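Deoxyribodipyrimidine photo-lyase (Oryza sativa Japonica Group, PDB 3UMV) uses light of 300–600 nm and a bound FAD to split cyclobutane pyrimidine dimers in UV-damaged DNA back into separate pyrimidines. Local coordinates at residues A327-D338 and P431-W439. Numbering follows the deposited sequence.
With FAD (flavin-adenine dinucleotide), chain I.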
loop_
_atom_site.group_PDB
_atom_site.type_symbol
_atom_site.label_atom_id
_atom_site.label_comp_id
_atom_site.label_asym_id
_atom_site.label_seq_id
_atom_site.Cartn_x
_atom_site.Cartn_y
_atom_site.Cartn_z
ATOM N N ALA A 327 7.511 -6.499 3.120
ATOM C CA ALA A 327 7.813 -5.148 2.664
ATOM C C ALA A 327 7.654 -4.127 3.784
ATOM O O ALA A 327 8.463 -3.201 3.866
ATOM C CB ALA A 327 6.968 -4.749 1.439
ATOM N N ASP A 328 6.609 -4.265 4.614
ATOM C CA ASP A 328 6.476 -3.392 5.798
ATOM C C ASP A 328 7.670 -3.585 6.744
ATOM O O ASP A 328 8.236 -2.624 7.275
ATOM C CB ASP A 328 5.149 -3.603 6.541
ATOM C CG ASP A 328 4.094 -2.548 6.180
ATOM O OD1 ASP A 328 3.265 -2.163 7.053
ATOM O OD2 ASP A 328 4.107 -2.094 5.014
ATOM N N ASN A 329 8.044 -4.845 6.956
ATOM C CA ASN A 329 9.195 -5.166 7.787
ATOM C C ASN A 329 10.412 -4.380 7.315
ATOM O O ASN A 329 11.088 -3.725 8.108
ATOM C CB ASN A 329 9.467 -6.664 7.738
ATOM C CG ASN A 329 10.797 -7.038 8.365
ATOM O OD1 ASN A 329 11.789 -7.203 7.664
ATOM N ND2 ASN A 329 10.829 -7.142 9.683
ATOM N N PHE A 330 10.664 -4.421 6.011
ATOM C CA PHE A 330 11.852 -3.785 5.482
ATOM C C PHE A 330 11.808 -2.277 5.638
ATOM O O PHE A 330 12.755 -1.668 6.137
ATOM C CB PHE A 330 12.066 -4.168 4.024
ATOM C CG PHE A 330 13.242 -3.486 3.402
ATOM C CD1 PHE A 330 14.540 -3.916 3.674
ATOM C CD2 PHE A 330 13.058 -2.419 2.549
ATOM C CE1 PHE A 330 15.628 -3.276 3.097
ATOM C CE2 PHE A 330 14.161 -1.779 1.963
ATOM C CZ PHE A 330 15.427 -2.208 2.236
ATOM N N CYS A 331 10.716 -1.658 5.213
ATOM C CA CYS A 331 10.645 -0.205 5.304
ATOM C C CYS A 331 10.646 0.293 6.763
ATOM O O CYS A 331 11.198 1.344 7.062
ATOM C CB CYS A 331 9.443 0.341 4.531
ATOM S SG CYS A 331 9.495 0.012 2.759
ATOM N N TYR A 332 10.053 -0.478 7.674
ATOM C CA TYR A 332 10.002 -0.088 9.077
ATOM C C TYR A 332 11.396 -0.080 9.723
ATOM O O TYR A 332 11.713 0.823 10.491
ATOM C CB TYR A 332 9.044 -1.014 9.840
ATOM C CG TYR A 332 8.948 -0.701 11.317
ATOM C CD1 TYR A 332 8.225 0.406 11.767
ATOM C CD2 TYR A 332 9.560 -1.515 12.264
ATOM C CE1 TYR A 332 8.127 0.695 13.106
ATOM C CE2 TYR A 332 9.456 -1.227 13.616
ATOM C CZ TYR A 332 8.737 -0.119 14.022
ATOM O OH TYR A 332 8.624 0.191 15.357
ATOM N N TYR A 333 12.234 -1.063 9.382
ATOM C CA TYR A 333 13.536 -1.219 10.031
ATOM C C TYR A 333 14.703 -0.633 9.248
ATOM O O TYR A 333 15.771 -0.405 9.821
ATOM C CB TYR A 333 13.845 -2.690 10.363
ATOM C CG TYR A 333 13.043 -3.249 11.512
ATOM C CD1 TYR A 333 13.197 -2.748 12.799
ATOM C CD2 TYR A 333 12.131 -4.279 11.317
ATOM C CE1 TYR A 333 12.464 -3.258 13.862
ATOM C CE2 TYR A 333 11.394 -4.797 12.376
ATOM C CZ TYR A 333 11.569 -4.276 13.644
ATOM O OH TYR A 333 10.848 -4.773 14.701
ATOM N N GLN A 334 14.507 -0.411 7.948
ATOM C CA GLN A 334 15.543 0.162 7.084
ATOM C C GLN A 334 15.123 1.569 6.647
ATOM O O GLN A 334 14.342 1.728 5.696
ATOM C CB GLN A 334 15.782 -0.759 5.877
ATOM C CG GLN A 334 16.810 -0.233 4.835
ATOM C CD GLN A 334 18.110 0.273 5.464
ATOM O OE1 GLN A 334 18.233 1.456 5.789
ATOM N NE2 GLN A 334 19.090 -0.620 5.625
ATOM N N PRO A 335 15.632 2.600 7.341
ATOM C CA PRO A 335 15.265 3.992 7.035
ATOM C C PRO A 335 15.572 4.395 5.600
ATOM O O PRO A 335 14.888 5.259 5.067
ATOM C CB PRO A 335 16.143 4.808 7.995
ATOM C CG PRO A 335 16.403 3.908 9.121
ATOM C CD PRO A 335 16.539 2.529 8.499
ATOM N N GLN A 336 16.582 3.785 4.996
ATOM C CA GLN A 336 16.964 4.081 3.621
ATOM C C GLN A 336 16.404 3.043 2.650
ATOM O O GLN A 336 17.132 2.446 1.837
ATOM C CB GLN A 336 18.488 4.203 3.504
ATOM C CG GLN A 336 19.020 5.446 4.202
ATOM C CD GLN A 336 20.537 5.460 4.294
ATOM O OE1 GLN A 336 21.215 6.129 3.515
ATOM N NE2 GLN A 336 21.074 4.706 5.244
ATOM N N TYR A 337 15.091 2.858 2.720
ATOM C CA TYR A 337 14.433 1.774 2.000
ATOM C C TYR A 337 14.246 2.070 0.517
ATOM O O TYR A 337 13.852 1.191 -0.241
ATOM C CB TYR A 337 13.084 1.436 2.651
ATOM C CG TYR A 337 12.157 2.624 2.796
ATOM C CD1 TYR A 337 11.533 3.186 1.677
ATOM C CD2 TYR A 337 11.918 3.187 4.038
ATOM C CE1 TYR A 337 10.689 4.282 1.803
ATOM C CE2 TYR A 337 11.072 4.286 4.178
ATOM C CZ TYR A 337 10.471 4.826 3.065
ATOM O OH TYR A 337 9.635 5.897 3.223
ATOM N N ASP A 338 14.551 3.301 0.102
ATOM C CA ASP A 338 14.373 3.710 -1.290
ATOM C C ASP A 338 15.690 4.143 -1.930
ATOM O O ASP A 338 15.697 4.965 -2.844
ATOM C CB ASP A 338 13.374 4.880 -1.377
ATOM C CG ASP A 338 13.810 6.093 -0.546
ATOM O OD1 ASP A 338 13.276 7.197 -0.783
ATOM O OD2 ASP A 338 14.692 5.952 0.332
ATOM N N PRO A 431 5.059 0.730 0.623
ATOM C CA PRO A 431 6.230 -0.075 0.983
ATOM C C PRO A 431 6.545 -1.157 -0.064
ATOM O O PRO A 431 7.705 -1.403 -0.394
ATOM C CB PRO A 431 5.810 -0.697 2.313
ATOM C CG PRO A 431 4.879 0.344 2.900
ATOM C CD PRO A 431 4.095 0.841 1.734
ATOM N N SER A 432 5.511 -1.806 -0.580
ATOM C CA SER A 432 5.708 -2.853 -1.572
ATOM C C SER A 432 6.206 -2.347 -2.918
ATOM O O SER A 432 6.767 -3.111 -3.680
ATOM C CB SER A 432 4.432 -3.673 -1.776
ATOM O OG SER A 432 4.046 -4.335 -0.577
ATOM N N GLY A 433 5.976 -1.073 -3.225
ATOM C CA GLY A 433 6.546 -0.469 -4.419
ATOM C C GLY A 433 8.036 -0.233 -4.278
ATOM O O GLY A 433 8.815 -0.566 -5.176
ATOM N N TYR A 434 8.433 0.351 -3.154
ATOM C CA TYR A 434 9.844 0.542 -2.875
ATOM C C TYR A 434 10.531 -0.802 -2.849
ATOM O O TYR A 434 11.597 -0.984 -3.456
ATOM C CB TYR A 434 10.041 1.250 -1.538
ATOM C CG TYR A 434 9.503 2.668 -1.540
ATOM C CD1 TYR A 434 8.376 3.003 -0.827
ATOM C CD2 TYR A 434 10.142 3.663 -2.266
ATOM C CE1 TYR A 434 7.879 4.288 -0.834
ATOM C CE2 TYR A 434 9.670 4.957 -2.267
ATOM C CZ TYR A 434 8.544 5.267 -1.547
ATOM O OH TYR A 434 8.084 6.569 -1.552
ATOM N N VAL A 435 9.914 -1.764 -2.166
ATOM C CA VAL A 435 10.521 -3.083 -2.036
ATOM C C VAL A 435 10.585 -3.845 -3.371
ATOM O O VAL A 435 11.570 -4.519 -3.639
ATOM C CB VAL A 435 9.912 -3.914 -0.873
ATOM C CG1 VAL A 435 10.397 -5.385 -0.892
ATOM C CG2 VAL A 435 10.323 -3.263 0.448
ATOM N N GLY A 436 9.551 -3.718 -4.202
ATOM C CA GLY A 436 9.558 -4.321 -5.533
ATOM C C GLY A 436 10.703 -3.799 -6.394
ATOM O O GLY A 436 11.419 -4.571 -7.041
ATOM N N CYS A 437 10.888 -2.485 -6.392
ATOM C CA CYS A 437 11.984 -1.865 -7.148
ATOM C C CYS A 437 13.330 -2.315 -6.587
ATOM O O CYS A 437 14.258 -2.634 -7.355
ATOM C CB CYS A 437 11.861 -0.339 -7.122
ATOM S SG CYS A 437 10.429 0.270 -8.053
ATOM N N MET A 438 13.431 -2.351 -5.252
ATOM C CA MET A 438 14.653 -2.822 -4.608
ATOM C C MET A 438 14.916 -4.305 -4.875
ATOM O O MET A 438 16.061 -4.717 -5.008
ATOM C CB MET A 438 14.626 -2.544 -3.105
ATOM C CG MET A 438 14.676 -1.086 -2.747
ATOM S SD MET A 438 16.344 -0.381 -2.809
ATOM C CE MET A 438 17.034 -1.035 -1.273
ATOM N N TRP A 439 13.865 -5.117 -4.938
ATOM C CA TRP A 439 14.078 -6.535 -5.253
ATOM C C TRP A 439 14.694 -6.650 -6.649
ATOM O O TRP A 439 15.643 -7.397 -6.883
ATOM C CB TRP A 439 12.751 -7.301 -5.195
ATOM C CG TRP A 439 12.863 -8.773 -5.510
ATOM C CD1 TRP A 439 13.014 -9.798 -4.612
ATOM C CD2 TRP A 439 12.802 -9.386 -6.808
ATOM N NE1 TRP A 439 13.069 -11.002 -5.275
ATOM C CE2 TRP A 439 12.939 -10.776 -6.620
ATOM C CE3 TRP A 439 12.655 -8.892 -8.105
ATOM C CZ2 TRP A 439 12.933 -11.674 -7.685
ATOM C CZ3 TRP A 439 12.644 -9.791 -9.166
ATOM C CH2 TRP A 439 12.786 -11.160 -8.945
HETATM P PA FAD I . -1.851 -10.752 -6.634
HETATM O O1A FAD I . -0.924 -11.695 -7.338
HETATM O O2A FAD I . -3.304 -11.133 -6.707
HETATM O O5B FAD I . -1.364 -10.615 -5.116
HETATM C C5B FAD I . -2.269 -10.397 -4.056
HETATM C C4B FAD I . -1.642 -9.456 -3.022
HETATM O O4B FAD I . -0.424 -9.969 -2.505
HETATM C C3B FAD I . -1.265 -8.119 -3.630
HETATM O O3B FAD I . -2.368 -7.246 -3.687
HETATM C C2B FAD I . -0.231 -7.637 -2.655
HETATM O O2B FAD I . -0.868 -7.182 -1.477
HETATM C C1B FAD I . 0.491 -8.913 -2.308
HETATM N N9A FAD I . 1.679 -9.095 -3.157
HETATM C C8A FAD I . 1.773 -9.792 -4.332
HETATM N N7A FAD I . 3.054 -9.703 -4.762
HETATM C C5A FAD I . 3.767 -8.944 -3.883
HETATM C C6A FAD I . 5.101 -8.524 -3.808
HETATM N N6A FAD I . 6.022 -8.938 -4.677
HETATM N N1A FAD I . 5.515 -7.746 -2.750
HETATM C C2A FAD I . 4.622 -7.392 -1.765
HETATM N N3A FAD I . 3.309 -7.802 -1.842
HETATM C C4A FAD I . 2.900 -8.573 -2.874
HETATM N N1 FAD I . 2.941 -3.776 -5.041
HETATM C C2 FAD I . 2.149 -2.771 -4.570
HETATM O O2 FAD I . 1.220 -3.078 -3.823
HETATM N N3 FAD I . 2.410 -1.453 -4.907
HETATM C C4 FAD I . 3.466 -1.137 -5.742
HETATM O O4 FAD I . 3.692 0.039 -6.045
HETATM C C4X FAD I . 4.274 -2.168 -6.207
HETATM N N5 FAD I . 5.332 -1.922 -7.051
HETATM C C5X FAD I . 6.135 -2.957 -7.487
HETATM C C6 FAD I . 7.230 -2.691 -8.320
HETATM C C7 FAD I . 8.042 -3.738 -8.768
HETATM C C7M FAD I . 9.222 -3.424 -9.651
HETATM C C8 FAD I . 7.744 -5.048 -8.383
HETATM C C8M FAD I . 8.575 -6.212 -8.834
HETATM C C9 FAD I . 6.651 -5.298 -7.570
HETATM C C9A FAD I . 5.854 -4.261 -7.122
HETATM N N10 FAD I . 4.766 -4.522 -6.314
HETATM C C10 FAD I . 4.000 -3.475 -5.862
HETATM C "C1'" FAD I . 4.404 -5.936 -5.883
HETATM C "C2'" FAD I . 3.412 -6.664 -6.844
HETATM O "O2'" FAD I . 3.769 -6.587 -8.229
HETATM C "C3'" FAD I . 1.952 -6.190 -6.712
HETATM O "O3'" FAD I . 1.582 -6.208 -5.358
HETATM C "C4'" FAD I . 0.961 -7.056 -7.493
HETATM O "O4'" FAD I . 1.304 -7.054 -8.866
HETATM C "C5'" FAD I . -0.442 -6.495 -7.265
HETATM O "O5'" FAD I . -1.434 -7.017 -8.117
HETATM P P FAD I . -2.551 -7.996 -7.510
HETATM O O1P FAD I . -3.194 -7.382 -6.281
HETATM O O2P FAD I . -3.552 -8.333 -8.585
HETATM O O3P FAD I . -1.584 -9.249 -7.202
HETATM O O HOH W 1 8.757 7.399 1.290
#
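Tyr-337 holds CG between its backbone N and carbonyl carbon (chi1 55°), and Tyr-434 sets CG anti to its carbonyl carbon (chi1 -65°); together these bring the two rings into contact. The edge of Tyr-337 is turned to the face of Tyr-434, an edge-to-face pair with planes at 62°; Tyr-337 CE1 lies over the centre of the Tyr-434 ring, 3.7 Å from Tyr-434 CD1. Their hydroxyls share a water, 2.6 Å from Tyr-337 OH and 3.0 Å from Tyr-434 OH, and Tyr-337 OH is also hydrogen-bonded to the backbone N of Arg-141. Asp-338 CB packs 3.6 Å from Tyr-434 CD2; its carboxylate forms a salt bridge with Arg-141. A leucine in place of Tyr-434 would probably leave the edge of Tyr-337 without the ring face it packs on, and the water without one of its two hydroxyl partners. In the helical, FAD-binding part of this class II photolyase, the C-terminal turns of helix 310-333 meet the start of helix 431-442; the axes of 327-333 and 431-439 cross nearly at a right angle, 8.7 Å apart at closest approach. Val-435 CG2 reaches in among Ala-327, Phe-330 and Cys-331, 3.6 Å from Phe-330 CD2. Cys-331 SG rests on Pro-431, whose CG lies 3.3 Å from Asp-328 OD2; OD1 of that aspartate is salt-bridged to Arg-46. Met-438, bent at chi2 and chi3, brings CE near Phe-330 CZ and CG against Tyr-337 O, a carbonyl oxygen buried by this contact, with no hydrogen-bond partner in the model. On the flavin side, Gly-433 and Gly-436 carry no side chain, and the flavin lies against their backbone, with Gly-433 CA 3.2 Å from FAD N5; a CB at either position would run into it.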